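Local structure of DNMT2 (Spodoptera frugiperda, 4H0N) at residues Asp34-Thr37 / Val38-Ser41; Asn40-Tyr43 / Lys44-Pro48; Ile222-Lys225 / Thr226-Arg229; Phe273-Leu276 / Phe277-Lys281; Met294-Pro297 / Lys298-Leu302. The protein probably methylates a cytosine in the anticodon loop of aspartate tRNA, with S-adenosyl-L-methionine as methyl donor, and can also methylate cytosine in DNA. The protein carries 3 engineered substitutions. All blocks are in the same frame, centred on the assembly; numbering follows the deposited sequence.

Contact 1 of 5, residues Asp34-Thr37 / Val38-Ser41; sequences DINT and VANS. With SAH (S-adenosyl-L-homocysteine), chain E.
Asn-36 and Ala-39 meet at the start of helix 37-46, where Asn-36 is the N-cap residue in the turn that follows strand 27-33 of the Rossmann-like methyltransferase fold. Two hydrogen bonds across this turn involve side chains. Ala-39 N donates to Asn-36 OD1 (2.9 Å), the capping bond, with the donor tilted only a little from the carbonyl plane; Asn-36 CG lies anti to its own N (chi1 -169°), which turns the amide toward the opening helical turn. Arg-313 adds a weak bond to the same oxygen. Asn-40 folds back along the chain, and its ND2 donates to Asp-34 O (3.0 Å); the acceptor lies in the plane of the Asn-40 amide, whereas ND2 stands well above the carbonyl plane of Asp-34. Backbone bonds from Asn-40 N to Asn-36 O (2.8 Å) and from Ser-41 N to Thr-37 O (3.1 Å) begin the helix.

The carboxylate of Asp-34 is shared out. OD2 accepts from Asn-36 N (2.6 Å), closing an Asx turn, and also from O2' of S-adenosyl-L-homocysteine (3.0 Å), as acidic residues after this strand do in class I methyltransferases, while OD1 takes Gly-12 N.

Van der Waals contacts complete the cofactor side. Ile-35 lies along the adenine, with CG2 3.5 Å from C2 of the ligand, and Asn-36 CB rests 3.3 Å from its ribose O2'.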
loop_
_atom_site.group_PDB
_atom_site.type_symbol
_atom_site.label_atom_id
_atom_site.label_comp_id
_atom_site.label_asym_id
_atom_site.label_seq_id
_atom_site.Cartn_x
_atom_site.Cartn_y
_atom_site.Cartn_z
ATOM N N ASP A 34 15.390 3.122 -1.152
ATOM C CA ASP A 34 14.407 4.023 -1.735
ATOM C C ASP A 34 15.091 5.337 -2.091
ATOM O O ASP A 34 15.973 5.797 -1.368
ATOM C CB ASP A 34 13.257 4.264 -0.752
ATOM C CG ASP A 34 12.063 4.936 -1.401
ATOM O OD1 ASP A 34 10.940 4.398 -1.277
ATOM O OD2 ASP A 34 12.241 6.006 -2.028
ATOM N N ILE A 35 14.681 5.941 -3.204
ATOM C CA ILE A 35 15.302 7.177 -3.675
ATOM C C ILE A 35 14.525 8.426 -3.278
ATOM O O ILE A 35 14.898 9.531 -3.665
ATOM C CB ILE A 35 15.447 7.196 -5.211
ATOM C CG1 ILE A 35 14.071 7.096 -5.875
ATOM C CG2 ILE A 35 16.379 6.085 -5.679
ATOM C CD1 ILE A 35 14.111 7.151 -7.377
ATOM N N ASN A 36 13.444 8.255 -2.521
ATOM C CA ASN A 36 12.640 9.401 -2.102
ATOM C C ASN A 36 13.031 9.947 -0.732
ATOM O O ASN A 36 12.862 9.278 0.285
ATOM C CB ASN A 36 11.148 9.075 -2.129
ATOM C CG ASN A 36 10.289 10.310 -1.957
ATOM O OD1 ASN A 36 9.766 10.576 -0.874
ATOM N ND2 ASN A 36 10.159 11.089 -3.025
ATOM N N THR A 37 13.536 11.176 -0.718
ATOM C CA THR A 37 14.066 11.786 0.500
ATOM C C THR A 37 13.029 12.001 1.595
ATOM O O THR A 37 13.343 11.888 2.777
ATOM C CB THR A 37 14.762 13.127 0.204
ATOM O OG1 THR A 37 14.153 13.739 -0.942
ATOM C CG2 THR A 37 16.237 12.905 -0.069
ATOM N N VAL A 38 11.802 12.327 1.212
ATOM C CA VAL A 38 10.760 12.534 2.206
ATOM C C VAL A 38 10.379 11.203 2.826
ATOM O O VAL A 38 10.325 11.072 4.049
ATOM C CB VAL A 38 9.511 13.196 1.608
ATOM C CG1 VAL A 38 8.392 13.205 2.623
ATOM C CG2 VAL A 38 9.834 14.616 1.141
ATOM N N ALA A 39 10.129 10.220 1.967
ATOM C CA ALA A 39 9.773 8.877 2.407
ATOM C C ALA A 39 10.860 8.291 3.306
ATOM O O ALA A 39 10.568 7.737 4.370
ATOM C CB ALA A 39 9.525 7.974 1.206
ATOM N N ASN A 40 12.110 8.423 2.872
ATOM C CA ASN A 40 13.252 7.977 3.662
ATOM C C ASN A 40 13.270 8.617 5.048
ATOM O O ASN A 40 13.591 7.956 6.039
ATOM C CB ASN A 40 14.571 8.279 2.940
ATOM C CG ASN A 40 14.764 7.448 1.683
ATOM O OD1 ASN A 40 14.127 6.411 1.504
ATOM N ND2 ASN A 40 15.653 7.902 0.806
ATOM N N SER A 41 12.915 9.899 5.115
ATOM C CA SER A 41 12.940 10.633 6.377
ATOM C C SER A 41 11.896 10.070 7.326
ATOM O O SER A 41 12.130 9.938 8.526
ATOM C CB SER A 41 12.681 12.120 6.144
ATOM O OG SER A 41 11.303 12.362 5.929
HETATM N N SAH E . 5.738 -0.096 -0.048
HETATM C CA SAH E . 6.346 1.192 0.267
HETATM C CB SAH E . 6.463 2.113 -0.953
HETATM C CG SAH E . 5.921 1.617 -2.292
HETATM S SD SAH E . 5.593 2.998 -3.422
HETATM C C SAH E . 5.643 1.890 1.436
HETATM O O SAH E . 5.503 3.114 1.463
HETATM O OXT SAH E . 5.210 1.251 2.393
HETATM C "C5'" SAH E . 7.167 2.785 -4.296
HETATM C "C4'" SAH E . 8.306 3.657 -3.764
HETATM O "O4'" SAH E . 9.528 3.226 -4.332
HETATM C "C3'" SAH E . 8.167 5.135 -4.105
HETATM O "O3'" SAH E . 7.928 5.874 -2.926
HETATM C "C2'" SAH E . 9.492 5.546 -4.728
HETATM O "O2'" SAH E . 10.076 6.623 -4.032
HETATM C "C1'" SAH E . 10.381 4.322 -4.605
HETATM N N9 SAH E . 11.152 4.075 -5.841
HETATM C C8 SAH E . 10.706 4.195 -7.134
HETATM N N7 SAH E . 11.719 3.875 -7.973
HETATM C C5 SAH E . 12.807 3.554 -7.238
HETATM C C6 SAH E . 14.095 3.159 -7.585
HETATM N N6 SAH E . 14.440 3.041 -8.864
HETATM N N1 SAH E . 15.015 2.891 -6.592
HETATM C C2 SAH E . 14.656 3.016 -5.264
HETATM N N3 SAH E . 13.378 3.411 -4.926
HETATM C C4 SAH E . 12.466 3.676 -5.896
#

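Contact 2 of 5, residues Asn40-Tyr43 / Lys44-Pro48; sequences NSVY and KHNFP
Tyr-43 and Phe-47, one helical turn apart at the end of helix 37-46, form an edge-to-face aromatic pair within the beta-alpha-beta unit made with strands 27-33 and 52-53. Tyr-43 CB sits beside Lys-44 N, and CG, anti to the backbone N (chi1 -172°), starts a ring with Phe-47 CD2 3.5 Å above its centre. Farther out, CE2 and CZ are each 3.6 Å from that same Phe-47 CD2, and the two ring planes meet at 53°. At the tip, Tyr-43 OH is hydrogen-bonded to Glu-8 OE2 and His-17 ND1. Replacing Tyr-43 by an alanine would probably leave the edge of Phe-47 without its aromatic face and cost Glu-8 and His-17 a shared hydroxyl partner. The backbone closes the same turn through Phe-47 N to Tyr-43 O (2.9 Å). Beside it, Asn-46 ND2, bonded also to Asn-301 O, donates to Val-42 O at 3.2 Å, tilted from both the carbonyl and the amide plane.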
loop_
_atom_site.group_PDB
_atom_site.type_symbol
_atom_site.label_atom_id
_atom_site.label_comp_id
_atom_site.label_asym_id
_atom_site.label_seq_id
_atom_site.Cartn_x
_atom_site.Cartn_y
_atom_site.Cartn_z
ATOM N N ASN A 40 12.110 8.423 2.872
ATOM C CA ASN A 40 13.252 7.977 3.662
ATOM C C ASN A 40 13.270 8.617 5.048
ATOM O O ASN A 40 13.591 7.956 6.039
ATOM C CB ASN A 40 14.571 8.279 2.940
ATOM C CG ASN A 40 14.764 7.448 1.683
ATOM O OD1 ASN A 40 14.127 6.411 1.504
ATOM N ND2 ASN A 40 15.653 7.902 0.806
ATOM N N SER A 41 12.915 9.899 5.115
ATOM C CA SER A 41 12.940 10.633 6.377
ATOM C C SER A 41 11.896 10.070 7.326
ATOM O O SER A 41 12.130 9.938 8.526
ATOM C CB SER A 41 12.681 12.120 6.144
ATOM O OG SER A 41 11.303 12.362 5.929
ATOM N N VAL A 42 10.738 9.735 6.771
ATOM C CA VAL A 42 9.668 9.112 7.532
ATOM C C VAL A 42 10.106 7.730 7.990
ATOM O O VAL A 42 9.858 7.331 9.128
ATOM C CB VAL A 42 8.402 8.989 6.679
ATOM C CG1 VAL A 42 7.351 8.153 7.392
ATOM C CG2 VAL A 42 7.872 10.371 6.339
ATOM N N TYR A 43 10.768 7.005 7.096
ATOM C CA TYR A 43 11.263 5.670 7.414
ATOM C C TYR A 43 12.291 5.736 8.541
ATOM O O TYR A 43 12.262 4.918 9.460
ATOM C CB TYR A 43 11.869 4.997 6.172
ATOM C CG TYR A 43 12.238 3.537 6.371
ATOM C CD1 TYR A 43 11.454 2.524 5.835
ATOM C CD2 TYR A 43 13.367 3.173 7.096
ATOM C CE1 TYR A 43 11.781 1.188 6.018
ATOM C CE2 TYR A 43 13.698 1.846 7.290
ATOM C CZ TYR A 43 12.905 0.851 6.749
ATOM O OH TYR A 43 13.242 -0.479 6.936
ATOM N N LYS A 44 13.197 6.707 8.466
ATOM C CA LYS A 44 14.256 6.840 9.463
ATOM C C LYS A 44 13.686 7.196 10.828
ATOM O O LYS A 44 14.252 6.857 11.867
ATOM C CB LYS A 44 15.276 7.894 9.033
ATOM C CG LYS A 44 16.664 7.328 8.773
ATOM C CD LYS A 44 17.724 8.419 8.626
ATOM C CE LYS A 44 17.958 9.170 9.930
ATOM N NZ LYS A 44 17.042 10.341 10.103
ATOM N N HIS A 45 12.552 7.883 10.813
ATOM C CA HIS A 45 11.921 8.330 12.035
ATOM C C HIS A 45 11.426 7.138 12.839
ATOM O O HIS A 45 11.537 7.112 14.065
ATOM C CB HIS A 45 10.762 9.272 11.712
ATOM C CG HIS A 45 10.003 9.721 12.915
ATOM N ND1 HIS A 45 10.474 10.696 13.774
ATOM C CD2 HIS A 45 8.811 9.320 13.419
ATOM C CE1 HIS A 45 9.599 10.876 14.747
ATOM N NE2 HIS A 45 8.585 10.058 14.558
ATOM N N ASN A 46 10.886 6.145 12.144
ATOM C CA ASN A 46 10.315 4.985 12.814
ATOM C C ASN A 46 11.292 3.835 12.982
ATOM O O ASN A 46 11.102 2.967 13.836
ATOM C CB ASN A 46 9.061 4.514 12.087
ATOM C CG ASN A 46 7.911 5.469 12.260
ATOM O OD1 ASN A 46 7.271 5.498 13.312
ATOM N ND2 ASN A 46 7.645 6.271 11.233
ATOM N N PHE A 47 12.338 3.833 12.163
ATOM C CA PHE A 47 13.373 2.809 12.255
ATOM C C PHE A 47 14.773 3.414 12.211
ATOM O O PHE A 47 15.502 3.206 11.245
ATOM C CB PHE A 47 13.223 1.796 11.118
ATOM C CG PHE A 47 11.802 1.361 10.870
ATOM C CD1 PHE A 47 11.160 0.506 11.755
ATOM C CD2 PHE A 47 11.113 1.801 9.748
ATOM C CE1 PHE A 47 9.856 0.103 11.531
ATOM C CE2 PHE A 47 9.809 1.398 9.517
ATOM C CZ PHE A 47 9.180 0.548 10.411
ATOM N N PRO A 48 15.159 4.151 13.267
ATOM C CA PRO A 48 16.484 4.777 13.343
ATOM C C PRO A 48 17.615 3.758 13.225
ATOM O O PRO A 48 18.727 4.108 12.840
ATOM C CB PRO A 48 16.507 5.378 14.753
ATOM C CG PRO A 48 15.089 5.519 15.139
ATOM C CD PRO A 48 14.372 4.384 14.490
#

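Contact 3 of 5, residues Ile222-Lys225 / Thr226-Arg229; sequences ICYK and TSKR
Ser-227 reaches Tyr-224 twice. Its backbone N donates to Tyr-224 O (3.0 Å), and its OG accepts a weak but nearly straight bond from Tyr-224 N (3.3 Å, 172°). The same hydroxyl oxygen lies 4.0 Å from CD2 of the tyrosine ring. Just before Tyr-224, Cys-223 SG, which points back beside its own backbone N (chi1 -71°), comes within 3.4 Å of Arg-229 O, and Arg-229 NH1 approaches the sulfur to 3.9 Å. The Ser-227 N to Tyr-224 O bond closes a type I beta turn, Tyr-224 to Ser-227, that reverses the chain as it leaves strand 222-223, and the weak bond to OG adds to it; Lys-225 and Thr-226 occupy its corner positions. Farther out, the guanidinium group of Arg-229 is held by a salt bridge from NH2 to Asp-221 OD1. Cys-223 is paired through its backbone with Ile-247 and Thr-249, in the small parallel sheet formed with strand 247-248. The Tyr-224 side chain packs on Arg-253 and Val-256 of helix 253-262.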
loop_
_atom_site.group_PDB
_atom_site.type_symbol
_atom_site.label_atom_id
_atom_site.label_comp_id
_atom_site.label_asym_id
_atom_site.label_seq_id
_atom_site.Cartn_x
_atom_site.Cartn_y
_atom_site.Cartn_z
ATOM N N ILE A 222 -19.207 8.217 1.288
ATOM C CA ILE A 222 -19.207 8.609 2.684
ATOM C C ILE A 222 -19.134 7.412 3.622
ATOM O O ILE A 222 -19.737 6.368 3.368
ATOM C CB ILE A 222 -20.448 9.448 3.028
ATOM C CG1 ILE A 222 -20.802 10.369 1.856
ATOM C CG2 ILE A 222 -20.222 10.224 4.325
ATOM C CD1 ILE A 222 -20.717 11.839 2.168
ATOM N N CYS A 223 -18.383 7.574 4.706
ATOM C CA CYS A 223 -18.335 6.577 5.767
ATOM C C CYS A 223 -18.812 7.121 7.106
ATOM O O CYS A 223 -18.736 8.323 7.372
ATOM C CB CYS A 223 -16.926 6.017 5.908
ATOM S SG CYS A 223 -16.469 4.976 4.532
ATOM N N TYR A 224 -19.302 6.214 7.943
ATOM C CA TYR A 224 -19.758 6.551 9.282
ATOM C C TYR A 224 -19.094 5.581 10.252
ATOM O O TYR A 224 -18.399 4.658 9.825
ATOM C CB TYR A 224 -21.282 6.464 9.353
ATOM C CG TYR A 224 -21.947 6.996 8.105
ATOM C CD1 TYR A 224 -22.359 8.320 8.018
ATOM C CD2 TYR A 224 -22.139 6.176 6.999
ATOM C CE1 TYR A 224 -22.950 8.808 6.870
ATOM C CE2 TYR A 224 -22.723 6.655 5.848
ATOM C CZ TYR A 224 -23.128 7.968 5.789
ATOM O OH TYR A 224 -23.711 8.425 4.633
ATOM N N LYS A 225 -19.288 5.788 11.550
ATOM C CA LYS A 225 -18.651 4.937 12.553
ATOM C C LYS A 225 -19.084 3.470 12.456
ATOM O O LYS A 225 -18.343 2.575 12.866
ATOM C CB LYS A 225 -18.916 5.478 13.955
ATOM C CG LYS A 225 -20.388 5.558 14.307
ATOM C CD LYS A 225 -20.600 6.373 15.572
ATOM C CE LYS A 225 -21.993 6.986 15.606
ATOM N NZ LYS A 225 -22.274 7.659 16.905
ATOM N N THR A 226 -20.273 3.231 11.903
ATOM C CA THR A 226 -20.804 1.878 11.766
ATOM C C THR A 226 -20.360 1.199 10.467
ATOM O O THR A 226 -20.604 0.008 10.273
ATOM C CB THR A 226 -22.355 1.850 11.856
ATOM O OG1 THR A 226 -22.923 2.531 10.729
ATOM C CG2 THR A 226 -22.837 2.507 13.144
ATOM N N SER A 227 -19.712 1.956 9.584
ATOM C CA SER A 227 -19.211 1.420 8.312
ATOM C C SER A 227 -18.210 0.278 8.483
ATOM O O SER A 227 -17.278 0.358 9.286
ATOM C CB SER A 227 -18.559 2.527 7.475
ATOM O OG SER A 227 -19.493 3.164 6.622
ATOM N N LYS A 228 -18.393 -0.779 7.704
ATOM C CA LYS A 228 -17.467 -1.900 7.726
ATOM C C LYS A 228 -16.653 -1.961 6.443
ATOM O O LYS A 228 -16.066 -2.990 6.112
ATOM C CB LYS A 228 -18.218 -3.210 7.952
ATOM C CG LYS A 228 -18.429 -3.538 9.420
ATOM C CD LYS A 228 -19.883 -3.798 9.742
ATOM C CE LYS A 228 -20.056 -4.191 11.208
ATOM N NZ LYS A 228 -19.374 -5.482 11.527
ATOM N N ARG A 229 -16.614 -0.841 5.729
ATOM C CA ARG A 229 -15.901 -0.747 4.464
ATOM C C ARG A 229 -15.490 0.692 4.222
ATOM O O ARG A 229 -16.038 1.612 4.823
ATOM C CB ARG A 229 -16.809 -1.196 3.323
ATOM C CG ARG A 229 -18.153 -0.484 3.316
ATOM C CD ARG A 229 -18.692 -0.282 1.907
ATOM N NE ARG A 229 -17.728 0.391 1.039
ATOM C CZ ARG A 229 -17.454 1.691 1.092
ATOM N NH1 ARG A 229 -18.068 2.465 1.975
ATOM N NH2 ARG A 229 -16.562 2.213 0.263
#

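Contact 4 of 5, residues Phe273-Leu276 / Phe277-Lys281; sequences FVEL and FKELK
Phe-277 lies one turn beyond Phe-273 near the end of helix 271-278, and the two rings make the main side-chain contact. CE2 of Phe-277 stands 3.3 Å above one face of the Phe-273 ring, displaced toward its rim; the planes meet at 46°, an oblique arrangement. Different first torsions bring the rings together: Phe-273 CG is anti to its backbone N (chi1 175°), whereas Phe-277 CG lies beside its own (chi1 -75°). Phe-273 O lies at the edge of the Phe-277 ring, close to its plane.

Lys-278 follows with a backbone bond, its N donating to Val-274 O (2.7 Å). Its CB lies 3.4 Å from that oxygen, and the bent remainder of the chain leads away from the turn.

The methylene CG of Glu-279 touches Leu-276 O (3.1 Å). Its carboxylate turns back toward Glu-275, with OE1 facing the acceptor Glu-275 O and no hydrogen bond between them; the OE1 atoms of Glu-275 and Glu-279 are 4.3 Å apart, and two like charges this near would probably disfavour each other. Leu-280 then closes a short turn, its N bonded to Phe-277 O at 3.3 Å, and its own O accepts from Thr-249 OG1.

Leu-276 and Phe-277, with Leu-280 farther along the chain, all touch Cys-259 of helix 253-262, and Phe-277 forms an edge-to-face pair with Tyr-260. On another side, Val-274 and Lys-278 meet helix 211-214.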
loop_
_atom_site.group_PDB
_atom_site.type_symbol
_atom_site.label_atom_id
_atom_site.label_comp_id
_atom_site.label_asym_id
_atom_site.label_seq_id
_atom_site.Cartn_x
_atom_site.Cartn_y
_atom_site.Cartn_z
ATOM N N PHE A 273 -26.459 24.833 -2.896
ATOM C CA PHE A 273 -26.038 23.436 -2.902
ATOM C C PHE A 273 -24.957 23.204 -1.843
ATOM O O PHE A 273 -25.016 22.228 -1.102
ATOM C CB PHE A 273 -25.533 23.079 -4.305
ATOM C CG PHE A 273 -24.961 21.694 -4.437
ATOM C CD1 PHE A 273 -25.750 20.644 -4.880
ATOM C CD2 PHE A 273 -23.618 21.453 -4.174
ATOM C CE1 PHE A 273 -25.216 19.370 -5.026
ATOM C CE2 PHE A 273 -23.081 20.183 -4.314
ATOM C CZ PHE A 273 -23.880 19.143 -4.745
ATOM N N VAL A 274 -23.986 24.115 -1.766
ATOM C CA VAL A 274 -22.845 23.983 -0.849
ATOM C C VAL A 274 -23.199 24.212 0.627
ATOM O O VAL A 274 -22.681 23.512 1.501
ATOM C CB VAL A 274 -21.654 24.902 -1.272
ATOM C CG1 VAL A 274 -20.637 25.065 -0.150
ATOM C CG2 VAL A 274 -20.980 24.370 -2.533
ATOM N N GLU A 275 -24.077 25.177 0.905
ATOM C CA GLU A 275 -24.476 25.462 2.285
ATOM C C GLU A 275 -25.083 24.232 2.962
ATOM O O GLU A 275 -24.880 24.009 4.157
ATOM C CB GLU A 275 -25.444 26.649 2.367
ATOM C CG GLU A 275 -26.847 26.374 1.829
ATOM C CD GLU A 275 -27.932 27.070 2.636
ATOM O OE1 GLU A 275 -27.717 27.302 3.843
ATOM O OE2 GLU A 275 -29.000 27.380 2.066
ATOM N N LEU A 276 -25.813 23.431 2.191
ATOM C CA LEU A 276 -26.411 22.216 2.727
ATOM C C LEU A 276 -25.341 21.177 3.064
ATOM O O LEU A 276 -25.434 20.484 4.075
ATOM C CB LEU A 276 -27.430 21.641 1.744
ATOM C CG LEU A 276 -28.593 22.567 1.390
ATOM C CD1 LEU A 276 -29.620 21.845 0.533
ATOM C CD2 LEU A 276 -29.231 23.123 2.652
ATOM N N PHE A 277 -24.323 21.077 2.217
ATOM C CA PHE A 277 -23.233 20.137 2.448
ATOM C C PHE A 277 -22.228 20.646 3.470
ATOM O O PHE A 277 -21.517 19.855 4.088
ATOM C CB PHE A 277 -22.526 19.800 1.136
ATOM C CG PHE A 277 -23.306 18.873 0.264
ATOM C CD1 PHE A 277 -23.364 17.522 0.553
ATOM C CD2 PHE A 277 -23.997 19.350 -0.834
ATOM C CE1 PHE A 277 -24.090 16.659 -0.240
ATOM C CE2 PHE A 277 -24.725 18.494 -1.629
ATOM C CZ PHE A 277 -24.772 17.145 -1.333
ATOM N N LYS A 278 -22.163 21.962 3.639
ATOM C CA LYS A 278 -21.294 22.560 4.644
ATOM C C LYS A 278 -21.707 22.116 6.047
ATOM O O LYS A 278 -20.859 21.956 6.929
ATOM C CB LYS A 278 -21.326 24.086 4.541
ATOM C CG LYS A 278 -20.025 24.727 4.080
ATOM C CD LYS A 278 -19.349 25.483 5.216
ATOM C CE LYS A 278 -20.339 26.404 5.915
ATOM N NZ LYS A 278 -19.700 27.305 6.918
ATOM N N GLU A 279 -23.006 21.899 6.244
ATOM C CA GLU A 279 -23.541 21.574 7.565
ATOM C C GLU A 279 -23.627 20.073 7.831
ATOM O O GLU A 279 -24.242 19.642 8.811
ATOM C CB GLU A 279 -24.899 22.254 7.794
ATOM C CG GLU A 279 -26.007 21.846 6.829
ATOM C CD GLU A 279 -27.167 22.836 6.814
ATOM O OE1 GLU A 279 -26.932 24.025 6.504
ATOM O OE2 GLU A 279 -28.313 22.430 7.106
ATOM N N LEU A 280 -23.002 19.285 6.959
ATOM C CA LEU A 280 -22.860 17.850 7.179
ATOM C C LEU A 280 -21.570 17.524 7.933
ATOM O O LEU A 280 -21.356 16.385 8.334
ATOM C CB LEU A 280 -22.900 17.087 5.849
ATOM C CG LEU A 280 -24.282 16.655 5.355
ATOM C CD1 LEU A 280 -24.162 15.754 4.131
ATOM C CD2 LEU A 280 -25.044 15.960 6.478
ATOM N N LYS A 281 -20.724 18.534 8.116
ATOM C CA LYS A 281 -19.396 18.385 8.718
ATOM C C LYS A 281 -18.536 17.239 8.129
ATOM O O LYS A 281 -17.756 16.601 8.845
ATOM C CB LYS A 281 -19.464 18.353 10.263
ATOM C CG LYS A 281 -19.809 16.985 10.893
ATOM C CD LYS A 281 -19.896 17.054 12.425
ATOM C CE LYS A 281 -21.163 16.538 12.927
ATOM N NZ LYS A 281 -21.420 17.040 14.327
#

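Contact 5 of 5, residues Met294-Pro297 / Lys298-Leu302; sequences MCFP and KSYNL
Phe-296 turns the edge of its ring to one face of the Tyr-300 ring in a T-shaped pair. CD2 of Phe-296 stands 3.6 Å above the centre of the tyrosine ring, and CE2 comes within 3.8 Å of Tyr-300 CZ. The planes meet at 62°; with Tyr-300 CG anti to its backbone N (chi1 -167°) and Phe-296 CG beside its own, the side chains run side by side. A type I beta turn, Pro-297 to Tyr-300, sets this up: Tyr-300 N donates to Pro-297 O (3.0 Å), and Pro-297 CG packs on Tyr-300 CB at 4.1 Å. Cys-295 is the C-prime residue of a Schellman motif that ends helix 287-293. Tyr-300 OH is hydrogen-bonded to O of Ile-13, whose N is hydrogen-bonded to the bound S-adenosyl-L-homocysteine, while Phe-296 packs on Ser-318 and Leu-291. A leucine in place of Tyr-300 would probably leave Ile-13 O without this hydroxyl and Phe-296 without a flat face beneath its edge. Cys-18 of helix 15-23 touches Phe-296, Pro-297 and Tyr-300.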
loop_
_atom_site.group_PDB
_atom_site.type_symbol
_atom_site.label_atom_id
_atom_site.label_comp_id
_atom_site.label_asym_id
_atom_site.label_seq_id
_atom_site.Cartn_x
_atom_site.Cartn_y
_atom_site.Cartn_z
ATOM N N MET A 294 -4.787 1.182 7.545
ATOM C CA MET A 294 -3.845 0.346 6.801
ATOM C C MET A 294 -3.071 -0.598 7.723
ATOM O O MET A 294 -2.070 -1.197 7.328
ATOM C CB MET A 294 -2.899 1.203 5.967
ATOM C CG MET A 294 -3.610 1.971 4.874
ATOM S SD MET A 294 -2.479 2.962 3.900
ATOM C CE MET A 294 -1.676 1.690 2.931
ATOM N N CYS A 295 -3.558 -0.709 8.956
ATOM C CA CYS A 295 -3.078 -1.677 9.935
ATOM C C CYS A 295 -1.630 -1.477 10.354
ATOM O O CYS A 295 -0.937 -2.438 10.678
ATOM C CB CYS A 295 -3.314 -3.105 9.444
ATOM S SG CYS A 295 -5.056 -3.475 9.146
ATOM N N PHE A 296 -1.171 -0.234 10.352
ATOM C CA PHE A 296 0.114 0.070 10.962
ATOM C C PHE A 296 -0.051 0.005 12.478
ATOM O O PHE A 296 -1.163 0.161 12.990
ATOM C CB PHE A 296 0.606 1.451 10.541
ATOM C CG PHE A 296 1.269 1.479 9.193
ATOM C CD1 PHE A 296 0.532 1.289 8.035
ATOM C CD2 PHE A 296 2.631 1.724 9.080
ATOM C CE1 PHE A 296 1.143 1.330 6.789
ATOM C CE2 PHE A 296 3.246 1.766 7.835
ATOM C CZ PHE A 296 2.500 1.567 6.691
ATOM N N PRO A 297 1.048 -0.248 13.203
ATOM C CA PRO A 297 0.964 -0.264 14.667
ATOM C C PRO A 297 0.935 1.150 15.256
ATOM O O PRO A 297 1.324 2.104 14.586
ATOM C CB PRO A 297 2.242 -1.003 15.084
ATOM C CG PRO A 297 3.199 -0.774 13.966
ATOM C CD PRO A 297 2.369 -0.676 12.709
ATOM N N LYS A 298 0.482 1.263 16.502
ATOM C CA LYS A 298 0.284 2.550 17.161
ATOM C C LYS A 298 1.605 3.235 17.509
ATOM O O LYS A 298 1.666 4.460 17.631
ATOM C CB LYS A 298 -0.588 2.379 18.414
ATOM C CG LYS A 298 -1.917 1.653 18.170
ATOM C CD LYS A 298 -1.778 0.128 18.273
ATOM C CE LYS A 298 -2.525 -0.586 17.145
ATOM N NZ LYS A 298 -2.209 -2.045 17.075
ATOM N N SER A 299 2.659 2.441 17.662
ATOM C CA SER A 299 3.999 2.974 17.875
ATOM C C SER A 299 4.487 3.712 16.631
ATOM O O SER A 299 5.361 4.578 16.712
ATOM C CB SER A 299 4.979 1.857 18.259
ATOM O OG SER A 299 4.777 0.684 17.481
ATOM N N TYR A 300 3.910 3.368 15.483
ATOM C CA TYR A 300 4.268 4.012 14.228
ATOM C C TYR A 300 3.621 5.383 14.143
ATOM O O TYR A 300 2.395 5.505 14.169
ATOM C CB TYR A 300 3.835 3.160 13.034
ATOM C CG TYR A 300 4.443 3.599 11.725
ATOM C CD1 TYR A 300 5.547 2.941 11.200
ATOM C CD2 TYR A 300 3.923 4.678 11.016
ATOM C CE1 TYR A 300 6.115 3.335 10.005
ATOM C CE2 TYR A 300 4.486 5.081 9.813
ATOM C CZ TYR A 300 5.583 4.403 9.315
ATOM O OH TYR A 300 6.156 4.788 8.126
ATOM N N ASN A 301 4.455 6.410 14.036
ATOM C CA ASN A 301 3.974 7.778 13.951
ATOM C C ASN A 301 4.684 8.545 12.851
ATOM O O ASN A 301 5.797 8.194 12.462
ATOM C CB ASN A 301 4.151 8.491 15.291
ATOM C CG ASN A 301 3.215 7.954 16.364
ATOM O OD1 ASN A 301 2.097 7.517 16.074
ATOM N ND2 ASN A 301 3.670 7.989 17.614
ATOM N N LEU A 302 4.033 9.589 12.347
ATOM C CA LEU A 302 4.619 10.416 11.302
ATOM C C LEU A 302 5.282 11.654 11.890
ATOM O O LEU A 302 4.800 12.219 12.873
ATOM C CB LEU A 302 3.559 10.829 10.275
ATOM C CG LEU A 302 2.835 9.728 9.496
ATOM C CD1 LEU A 302 1.902 10.344 8.463
ATOM C CD2 LEU A 302 3.820 8.778 8.830
#

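Overall arrangement
Contacts 1 and 2 follow one another along helix 37-46, sharing Asn-40 and Ser-41, with centres about 9 Å apart; contact 1 covers its start at the cofactor and contact 2 its end. Contact 5, much later, returns to this helix: its centre is about 13 Å from that of contact 2, and Asn-46 ND2 probably bonds to Asn-301 O, tying the loop after helix 287-293 to the Rossmann-like core. Contacts 3 and 4 come between these in the chain, centres about 19 Å apart, both next to helix 253-262. Contacts 1, 2 and 5 lie around the cofactor-binding core, whereas 3 and 4 are packing far from it, contact 4 about 38 Å from contact 1 between centres.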